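Diol-dehydratase (Roseburia inulinivorans, PDB 5I2A) dehydrates 1,2-propanediol without coenzyme B12, as a glycyl radical enzyme of the pyruvate formate-lyase-like family. Local coordinates at residues A[58-63]-A[276-281]; A[83-88]-A[109-114]. One frame throughout, in Å; residues are numbered along the deposited sequence. Where two conformers were deposited one is given.

Contact 1: residues A[58-63]-A[276-281]; sequences EHILKN and LQIESS
Ile278 meets Ile60 and Leu61 in a small apolar contact between two helix ends. Its CG2 methyl lies 3.7 Å from CG2 of Ile60, so branch methyl faces branch methyl. The two isoleucine side chains run past each other in opposite directions. In both, CG2 stands anti to the backbone N, with chi1 at -68°. That torsion turns the branch methyl toward the facing helix. Leu61 comes in at a slant to Ile278. Its CD2 methyl reaches both arms of Ile278, 3.9 Å from CD1 and 3.9 Å from CG2. Leu61 leaves its helix turned to one side of residues 276-281, and only its CD2 end swings in to touch them. No hydrogen bond joins the two segments, and all three touching residues are buried. The backbones stay apart, with the CA atoms of Ile60 and Ile278 separated by 8.3 Å.

Other helices pack against the flanks. Leu36 of helix 32-43 packs on Ile60, while Val217 and Tyr220 of helix 200-233 pack on Leu61. Arg33, on the same helix as Leu36, donates a hydrogen bond from NE to Ile278 O near the C-terminal end of helix 262-279. Ser280 is the first residue to leave the helical conformation there. The arrangement is helix-to-helix packing through branched aliphatic side chains, within the helical part of the pyruvate formate-lyase-like fold.

Contact 2: residues A[83-88]-A[109-114]; sequences RGCQTY and DPFYIS
A sulfur-aromatic contact joins two irregular segments of the pyruvate formate-lyase-like region, with Cys85 on one and Phe111 on the other. The sulfur does not sit centrally over the ring. SG of Cys85 is 4.4 Å from the centroid of the Phe111 ring, in a direction 39° off the ring normal. This is an oblique approach, biased to one side of the ring. The nearest ring atom is CE2, and Cys85 SG lies 3.7 Å from Phe111 CE2. Next comes CD2, with Cys85 SG 4.0 Å from Phe111 CD2. With chi1 at 69°, SG sits between the backbone N and the carbonyl carbon of Cys85, and from there it meets the CE2-CD2 side of the ring. The CB of Cys85 points toward residues 109-114, as the CB of Phe111 points toward residues 83-88. Arg83 O makes a looser approach near the same carbon but from the other side of the ring plane, also obliquely, 4.3 Å from Phe111 CE2. No hydrogen bond crosses between the segments.

Both segments belong to connections without regular helix or strand. Residues 83-88 follow helix 49-63, and residues 109-114 lead into helix 115-125, with Ser114 at its N-cap position. Backbone hydrogen bonds to other parts of the same chain hold the two touching residues: Cys85 pairs with Glu28 and Glu30, and Phe111 with Val103. Arg83 O, beside the ring, takes a hydrogen bond from Asn327 ND2. Further along, both carboxylate oxygens of Asp109 are engaged: OD1 accepts from the backbone N of Gly340, and OD2 from that of Tyr341.

Overall arrangement
From the N terminus, helix 49-63 supplies the first half of contact 1. The chain then passes through residues 83-88, helix 94-97 and residues 109-114, where contact 2 closes a short loop. A long, largely helical run follows before helix 262-279 returns to complete contact 1. The small loop of contact 2 falls within the much larger one of contact 1, and the two do not cross. Their centres are about 17 Å apart, on the same side of the chain's centre. They also meet directly: Tyr88 OH makes a probable hydrogen bond to Gln277 O, and its ring packs on Ser281. Segment 83-88 thus ties the loop before helix 115-125 to the C-terminal end of helix 262-279.

Contact 1: residues A[58-63]-A[276-281]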
ATOM      1  N   GLU A  58     -13.187  -2.955  16.680  1.00 16.04           N
ATOM      2  CA  GLU A  58     -13.460  -2.519  18.039  1.00 17.29           C
ATOM      3  C   GLU A  58     -14.846  -1.873  18.158  1.00 18.42           C
ATOM      4  O   GLU A  58     -15.611  -2.211  19.053  1.00 17.08           O
ATOM      5  CB  GLU A  58     -12.379  -1.554  18.505  1.00 17.78           C
ATOM      6  CG  GLU A  58     -12.677  -0.805  19.801  1.00 22.58           C
ATOM      7  CD  GLU A  58     -11.592   0.223  20.096  1.00 22.58           C
ATOM      8  OE1 GLU A  58     -11.498   1.201  19.343  1.00 23.62           O
ATOM      9  OE2 GLU A  58     -10.815   0.036  21.044  1.00 27.62           O
ATOM     10  N   HIS A  59     -15.170  -0.972  17.240  1.00 16.25           N
ATOM     11  CA  HIS A  59     -16.431  -0.252  17.309  1.00 16.28           C
ATOM     12  C   HIS A  59     -17.613  -1.189  17.079  1.00 21.77           C
ATOM     13  O   HIS A  59     -18.658  -1.038  17.704  1.00 18.17           O
ATOM     14  CB  HIS A  59     -16.462   0.876  16.291  1.00 17.96           C
ATOM     15  CG  HIS A  59     -17.574   1.854  16.506  1.00 18.61           C
ATOM     16  ND1 HIS A  59     -17.682   2.617  17.647  1.00 21.47           N
ATOM     17  CD2 HIS A  59     -18.606   2.217  15.709  1.00 16.43           C
ATOM     18  CE1 HIS A  59     -18.744   3.398  17.550  1.00 19.13           C
ATOM     19  NE2 HIS A  59     -19.316   3.177  16.382  1.00 18.89           N
ATOM     20  N   ILE A  60     -17.446  -2.145  16.171  1.00 15.96           N
ATOM     21  CA  ILE A  60     -18.483  -3.124  15.906  1.00 13.67           C
ATOM     22  C   ILE A  60     -18.717  -3.993  17.153  1.00 18.61           C
ATOM     23  O   ILE A  60     -19.846  -4.167  17.569  1.00 18.37           O
ATOM     24  CB  ILE A  60     -18.136  -4.016  14.687  1.00 12.14           C
ATOM     25  CG1 ILE A  60     -18.157  -3.203  13.399  1.00 13.03           C
ATOM     26  CG2 ILE A  60     -19.112  -5.170  14.571  1.00 14.77           C
ATOM     27  CD1 ILE A  60     -17.322  -3.790  12.294  1.00 16.94           C
ATOM     28  N   LEU A  61     -17.660  -4.508  17.769  1.00 15.88           N
ATOM     29  CA  LEU A  61     -17.852  -5.433  18.871  1.00 17.31           C
ATOM     30  C   LEU A  61     -18.370  -4.715  20.127  1.00 21.12           C
ATOM     31  O   LEU A  61     -19.043  -5.323  20.949  1.00 17.94           O
ATOM     32  CB  LEU A  61     -16.560  -6.194  19.183  1.00 15.48           C
ATOM     33  CG  LEU A  61     -16.087  -7.201  18.123  1.00 15.73           C
ATOM     34  CD1 LEU A  61     -14.902  -8.003  18.638  1.00 14.19           C
ATOM     35  CD2 LEU A  61     -17.203  -8.133  17.669  1.00 13.83           C
ATOM     36  N   LYS A  62     -18.073  -3.426  20.263  1.00 18.04           N
ATOM     37  CA  LYS A  62     -18.571  -2.664  21.405  1.00 17.33           C
ATOM     38  C   LYS A  62     -20.074  -2.432  21.300  1.00 18.09           C
ATOM     39  O   LYS A  62     -20.760  -2.420  22.305  1.00 17.75           O
ATOM     40  CB  LYS A  62     -17.853  -1.317  21.534  1.00 21.60           C
ATOM     41  CG  LYS A  62     -16.575  -1.382  22.346  1.00 25.59           C
ATOM     42  CD  LYS A  62     -15.689  -0.147  22.156  1.00 29.51           C
ATOM     43  CE  LYS A  62     -16.387   1.145  22.572  1.00 33.56           C
ATOM     44  NZ  LYS A  62     -15.603   2.355  22.155  1.00 34.01           N
ATOM     45  N   ASN A  63     -20.585  -2.278  20.084  1.00 18.13           N
ATOM     46  CA  ASN A  63     -21.952  -1.789  19.906  1.00 17.57           C
ATOM     47  C   ASN A  63     -22.949  -2.710  19.224  1.00 18.80           C
ATOM     48  O   ASN A  63     -24.145  -2.448  19.259  1.00 16.75           O
ATOM     49  CB  ASN A  63     -21.918  -0.461  19.134  1.00 16.06           C
ATOM     50  CG  ASN A  63     -21.155   0.620  19.890  1.00 21.91           C
ATOM     51  OD1 ASN A  63     -21.639   1.139  20.883  1.00 24.44           O
ATOM     52  ND2 ASN A  63     -19.950   0.936  19.436  1.00 18.56           N
ATOM     53  N   LEU A 276     -14.309 -13.997  14.333  1.00 13.87           N
ATOM     54  CA  LEU A 276     -13.577 -14.074  13.073  1.00 15.01           C
ATOM     55  C   LEU A 276     -14.517 -13.755  11.916  1.00 12.65           C
ATOM     56  O   LEU A 276     -14.111 -13.138  10.942  1.00 11.20           O
ATOM     57  CB  LEU A 276     -12.939 -15.454  12.878  1.00 10.44           C
ATOM     58  CG  LEU A 276     -11.680 -15.734  13.707  1.00 13.10           C
ATOM     59  CD1 LEU A 276     -11.304 -17.194  13.596  1.00 12.69           C
ATOM     60  CD2 LEU A 276     -10.507 -14.839  13.269  1.00 12.73           C
ATOM     61  N   GLN A 277     -15.780 -14.155  12.052  1.00 13.34           N
ATOM     62  CA  GLN A 277     -16.759 -13.997  10.977  1.00 13.17           C
ATOM     63  C   GLN A 277     -17.577 -12.707  11.108  1.00 14.98           C
ATOM     64  O   GLN A 277     -18.414 -12.393  10.262  1.00 14.20           O
ATOM     65  CB  GLN A 277     -17.657 -15.240  10.918  1.00 11.33           C
ATOM     66  CG  GLN A 277     -16.798 -16.473  10.570  1.00 10.25           C
ATOM     67  CD  GLN A 277     -17.564 -17.752  10.481  1.00 13.68           C
ATOM     68  OE1 GLN A 277     -18.145 -18.063   9.449  1.00 15.26           O
ATOM     69  NE2 GLN A 277     -17.547 -18.528  11.562  1.00 13.87           N
ATOM     70  N   ILE A 278     -17.301 -11.963  12.168  1.00 14.45           N
ATOM     71  CA  ILE A 278     -17.711 -10.573  12.270  1.00 13.29           C
ATOM     72  C   ILE A 278     -16.615  -9.683  11.654  1.00 11.47           C
ATOM     73  O   ILE A 278     -16.910  -8.759  10.914  1.00 13.22           O
ATOM     74  CB  ILE A 278     -17.970 -10.174  13.741  1.00 13.19           C
ATOM     75  CG1 ILE A 278     -19.215 -10.892  14.279  1.00 15.59           C
ATOM     76  CG2 ILE A 278     -18.120  -8.662  13.893  1.00 13.29           C
ATOM     77  CD1 ILE A 278     -19.464 -10.622  15.765  1.00 16.66           C
ATOM     78  N   GLU A 279     -15.356  -9.990  11.955  1.00 11.51           N
ATOM     79  CA  GLU A 279     -14.227  -9.227  11.425  1.00 12.78           C
ATOM     80  C   GLU A 279     -14.236  -9.239   9.906  1.00 13.22           C
ATOM     81  O   GLU A 279     -14.018  -8.217   9.278  1.00 13.41           O
ATOM     82  CB  GLU A 279     -12.875  -9.770  11.930  1.00 12.49           C
ATOM     83  CG  GLU A 279     -11.711  -8.863  11.496  1.00 15.09           C
ATOM     84  CD  GLU A 279     -10.326  -9.388  11.866  1.00 15.94           C
ATOM     85  OE1 GLU A 279     -10.128 -10.624  11.891  1.00 14.34           O
ATOM     86  OE2 GLU A 279      -9.446  -8.537  12.142  1.00 14.30           O
ATOM     87  N   SER A 280     -14.508 -10.408   9.330  1.00 13.62           N
ATOM     88  CA  SER A 280     -14.597 -10.566   7.885  1.00 13.75           C
ATOM     89  C   SER A 280     -15.687 -11.566   7.510  1.00 13.43           C
ATOM     90  O   SER A 280     -15.979 -12.475   8.276  1.00 13.32           O
ATOM     91  CB  SER A 280     -13.252 -11.027   7.313  1.00 12.45           C
ATOM     92  OG  SER A 280     -13.384 -11.358   5.951  1.00 11.99           O
ATOM     93  N   SER A 281     -16.262 -11.410   6.325  1.00 13.07           N
ATOM     94  CA  SER A 281     -17.281 -12.341   5.824  1.00 11.57           C
ATOM     95  C   SER A 281     -16.706 -13.564   5.106  1.00 10.52           C
ATOM     96  O   SER A 281     -17.460 -14.353   4.543  1.00 14.92           O
ATOM     97  CB  SER A 281     -18.242 -11.617   4.874  1.00 13.24           C
ATOM     98  OG  SER A 281     -17.522 -10.889   3.900  1.00 13.57           O
TER

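Contact 2: residues A[83-88]-A[109-114]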
ATOM      1  N   ARG A  83     -29.937 -17.525  12.493  1.00 14.07           N
ATOM      2  CA  ARG A  83     -29.544 -17.840  11.112  1.00 15.31           C
ATOM      3  C   ARG A  83     -29.577 -16.618  10.198  1.00 13.71           C
ATOM      4  O   ARG A  83     -29.632 -16.750   8.981  1.00 16.66           O
ATOM      5  CB  ARG A  83     -30.422 -18.952  10.532  1.00 12.06           C
ATOM      6  CG  ARG A  83     -30.278 -20.274  11.296  1.00 14.65           C
ATOM      7  CD  ARG A  83     -31.124 -21.379  10.701  1.00 16.83           C
ATOM      8  NE  ARG A  83     -30.651 -21.814   9.396  1.00 17.54           N
ATOM      9  CZ  ARG A  83     -31.361 -21.739   8.274  1.00 19.31           C
ATOM     10  NH1 ARG A  83     -32.598 -21.243   8.291  1.00 14.38           N
ATOM     11  NH2 ARG A  83     -30.833 -22.183   7.133  1.00 18.27           N
ATOM     12  N   GLY A  84     -29.539 -15.434  10.795  1.00 13.57           N
ATOM     13  CA  GLY A  84     -29.527 -14.204  10.039  1.00 12.22           C
ATOM     14  C   GLY A  84     -28.107 -13.866   9.619  1.00 15.01           C
ATOM     15  O   GLY A  84     -27.178 -14.634   9.883  1.00 13.62           O
ATOM     16  N   CYS A  85     -27.931 -12.733   8.950  1.00 13.88           N
ATOM     17  CA  CYS A  85     -26.586 -12.268   8.654  1.00 15.34           C
ATOM     18  C   CYS A  85     -26.476 -10.756   8.752  1.00 14.19           C
ATOM     19  O   CYS A  85     -27.449 -10.026   8.541  1.00 16.38           O
ATOM     20  CB  CYS A  85     -26.141 -12.732   7.262  1.00 10.69           C
ATOM     21  SG  CYS A  85     -27.032 -11.939   5.890  1.00 16.26           S
ATOM     22  N   GLN A  86     -25.281 -10.304   9.105  1.00 14.30           N
ATOM     23  CA  GLN A  86     -24.892  -8.912   8.922  1.00 15.14           C
ATOM     24  C   GLN A  86     -24.449  -8.719   7.477  1.00 15.07           C
ATOM     25  O   GLN A  86     -24.443  -9.679   6.706  1.00 16.21           O
ATOM     26  CB  GLN A  86     -23.771  -8.532   9.883  1.00 12.93           C
ATOM     27  CG  GLN A  86     -24.151  -8.633  11.370  1.00 14.54           C
ATOM     28  CD  GLN A  86     -25.202  -7.611  11.798  1.00 16.67           C
ATOM     29  OE1 GLN A  86     -25.446  -6.628  11.103  1.00 15.80           O
ATOM     30  NE2 GLN A  86     -25.827  -7.846  12.956  1.00 17.17           N
ATOM     31  N   THR A  87     -24.079  -7.490   7.117  1.00 12.75           N
ATOM     32  CA  THR A  87     -23.564  -7.194   5.784  1.00 15.36           C
ATOM     33  C   THR A  87     -22.153  -6.604   5.859  1.00 13.64           C
ATOM     34  O   THR A  87     -21.710  -6.159   6.911  1.00 14.48           O
ATOM     35  CB  THR A  87     -24.475  -6.217   5.004  1.00 13.66           C
ATOM     36  OG1 THR A  87     -24.481  -4.937   5.645  1.00 15.42           O
ATOM     37  CG2 THR A  87     -25.910  -6.756   4.933  1.00 14.30           C
ATOM     38  N   TYR A  88     -21.447  -6.650   4.737  1.00 13.06           N
ATOM     39  CA  TYR A  88     -20.017  -6.372   4.707  1.00 11.92           C
ATOM     40  C   TYR A  88     -19.705  -5.450   3.517  1.00 13.98           C
ATOM     41  O   TYR A  88     -19.094  -5.861   2.525  1.00 14.38           O
ATOM     42  CB  TYR A  88     -19.221  -7.705   4.652  1.00 12.19           C
ATOM     43  CG  TYR A  88     -19.476  -8.566   5.882  1.00 12.78           C
ATOM     44  CD1 TYR A  88     -20.686  -9.237   6.041  1.00 11.82           C
ATOM     45  CD2 TYR A  88     -18.523  -8.688   6.895  1.00 12.86           C
ATOM     46  CE1 TYR A  88     -20.955  -9.980   7.171  1.00 13.18           C
ATOM     47  CE2 TYR A  88     -18.772  -9.449   8.031  1.00 12.14           C
ATOM     48  CZ  TYR A  88     -20.000 -10.096   8.158  1.00 13.45           C
ATOM     49  OH  TYR A  88     -20.296 -10.841   9.261  1.00 15.32           O
ATOM     50  N   ASP A 109     -31.146 -19.796  -1.472  1.00 14.03           N
ATOM     51  CA  ASP A 109     -30.822 -19.156  -0.197  1.00 14.09           C
ATOM     52  C   ASP A 109     -31.523 -17.791  -0.009  1.00 17.64           C
ATOM     53  O   ASP A 109     -30.857 -16.766   0.098  1.00 16.21           O
ATOM     54  CB  ASP A 109     -29.291 -18.971  -0.057  1.00 13.61           C
ATOM     55  CG  ASP A 109     -28.529 -20.304   0.157  1.00 16.64           C
ATOM     56  OD1 ASP A 109     -29.064 -21.390  -0.163  1.00 18.03           O
ATOM     57  OD2 ASP A 109     -27.368 -20.257   0.628  1.00 16.74           O
ATOM     58  N   PRO A 110     -32.867 -17.781   0.045  1.00 20.42           N
ATOM     59  CA  PRO A 110     -33.566 -16.508   0.267  1.00 14.15           C
ATOM     60  C   PRO A 110     -33.323 -15.940   1.670  1.00 18.75           C
ATOM     61  O   PRO A 110     -33.054 -16.693   2.605  1.00 19.95           O
ATOM     62  CB  PRO A 110     -35.044 -16.876   0.073  1.00 17.04           C
ATOM     63  CG  PRO A 110     -35.109 -18.375   0.456  1.00 17.81           C
ATOM     64  CD  PRO A 110     -33.798 -18.925  -0.076  1.00 15.37           C
ATOM     65  N   PHE A 111     -33.401 -14.618   1.794  1.00 15.54           N
ATOM     66  CA  PHE A 111     -33.282 -13.919   3.073  1.00 18.28           C
ATOM     67  C   PHE A 111     -34.395 -12.876   3.202  1.00 20.85           C
ATOM     68  O   PHE A 111     -34.678 -12.163   2.240  1.00 17.01           O
ATOM     69  CB  PHE A 111     -31.935 -13.192   3.207  1.00 16.03           C
ATOM     70  CG  PHE A 111     -30.769 -14.072   3.557  1.00 13.87           C
ATOM     71  CD1 PHE A 111     -30.132 -14.828   2.586  1.00 15.89           C
ATOM     72  CD2 PHE A 111     -30.275 -14.095   4.848  1.00 14.38           C
ATOM     73  CE1 PHE A 111     -29.029 -15.619   2.899  1.00 12.76           C
ATOM     74  CE2 PHE A 111     -29.181 -14.896   5.173  1.00 16.41           C
ATOM     75  CZ  PHE A 111     -28.558 -15.659   4.189  1.00 14.73           C
ATOM     76  N   TYR A 112     -34.994 -12.755   4.382  1.00 18.25           N
ATOM     77  CA  TYR A 112     -35.927 -11.660   4.627  1.00 18.91           C
ATOM     78  C   TYR A 112     -35.161 -10.375   4.900  1.00 18.97           C
ATOM     79  O   TYR A 112     -34.138 -10.395   5.564  1.00 20.06           O
ATOM     80  CB  TYR A 112     -36.867 -11.972   5.801  1.00 19.35           C
ATOM     81  CG  TYR A 112     -37.669 -10.766   6.276  1.00 18.59           C
ATOM     82  CD1 TYR A 112     -38.679 -10.219   5.495  1.00 21.57           C
ATOM     83  CD2 TYR A 112     -37.413 -10.183   7.505  1.00 20.71           C
ATOM     84  CE1 TYR A 112     -39.420  -9.112   5.933  1.00 19.71           C
ATOM     85  CE2 TYR A 112     -38.136  -9.082   7.949  1.00 22.63           C
ATOM     86  CZ  TYR A 112     -39.137  -8.555   7.162  1.00 22.89           C
ATOM     87  OH  TYR A 112     -39.844  -7.471   7.617  1.00 25.70           O
ATOM     88  N   ILE A 113     -35.645  -9.261   4.363  1.00 18.35           N
ATOM     89  CA  ILE A 113     -35.099  -7.961   4.711  1.00 17.30           C
ATOM     90  C   ILE A 113     -36.234  -6.932   4.846  1.00 17.13           C
ATOM     91  O   ILE A 113     -37.070  -6.788   3.957  1.00 20.47           O
ATOM     92  CB  ILE A 113     -34.034  -7.490   3.674  1.00 15.77           C
ATOM     93  CG1 ILE A 113     -33.427  -6.149   4.092  1.00 16.13           C
ATOM     94  CG2 ILE A 113     -34.613  -7.425   2.262  1.00 13.53           C
ATOM     95  CD1 ILE A 113     -32.251  -5.692   3.187  1.00 15.58           C
ATOM     96  N   SER A 114     -36.260  -6.242   5.982  1.00 16.94           N
ATOM     97  CA  SER A 114     -37.352  -5.325   6.299  1.00 22.84           C
ATOM     98  C   SER A 114     -37.175  -4.015   5.564  1.00 23.15           C
ATOM     99  O   SER A 114     -36.083  -3.716   5.086  1.00 20.47           O
ATOM    100  CB  SER A 114     -37.428  -5.060   7.798  1.00 17.55           C
ATOM    101  OG  SER A 114     -36.354  -4.236   8.221  1.00 18.36           O
TER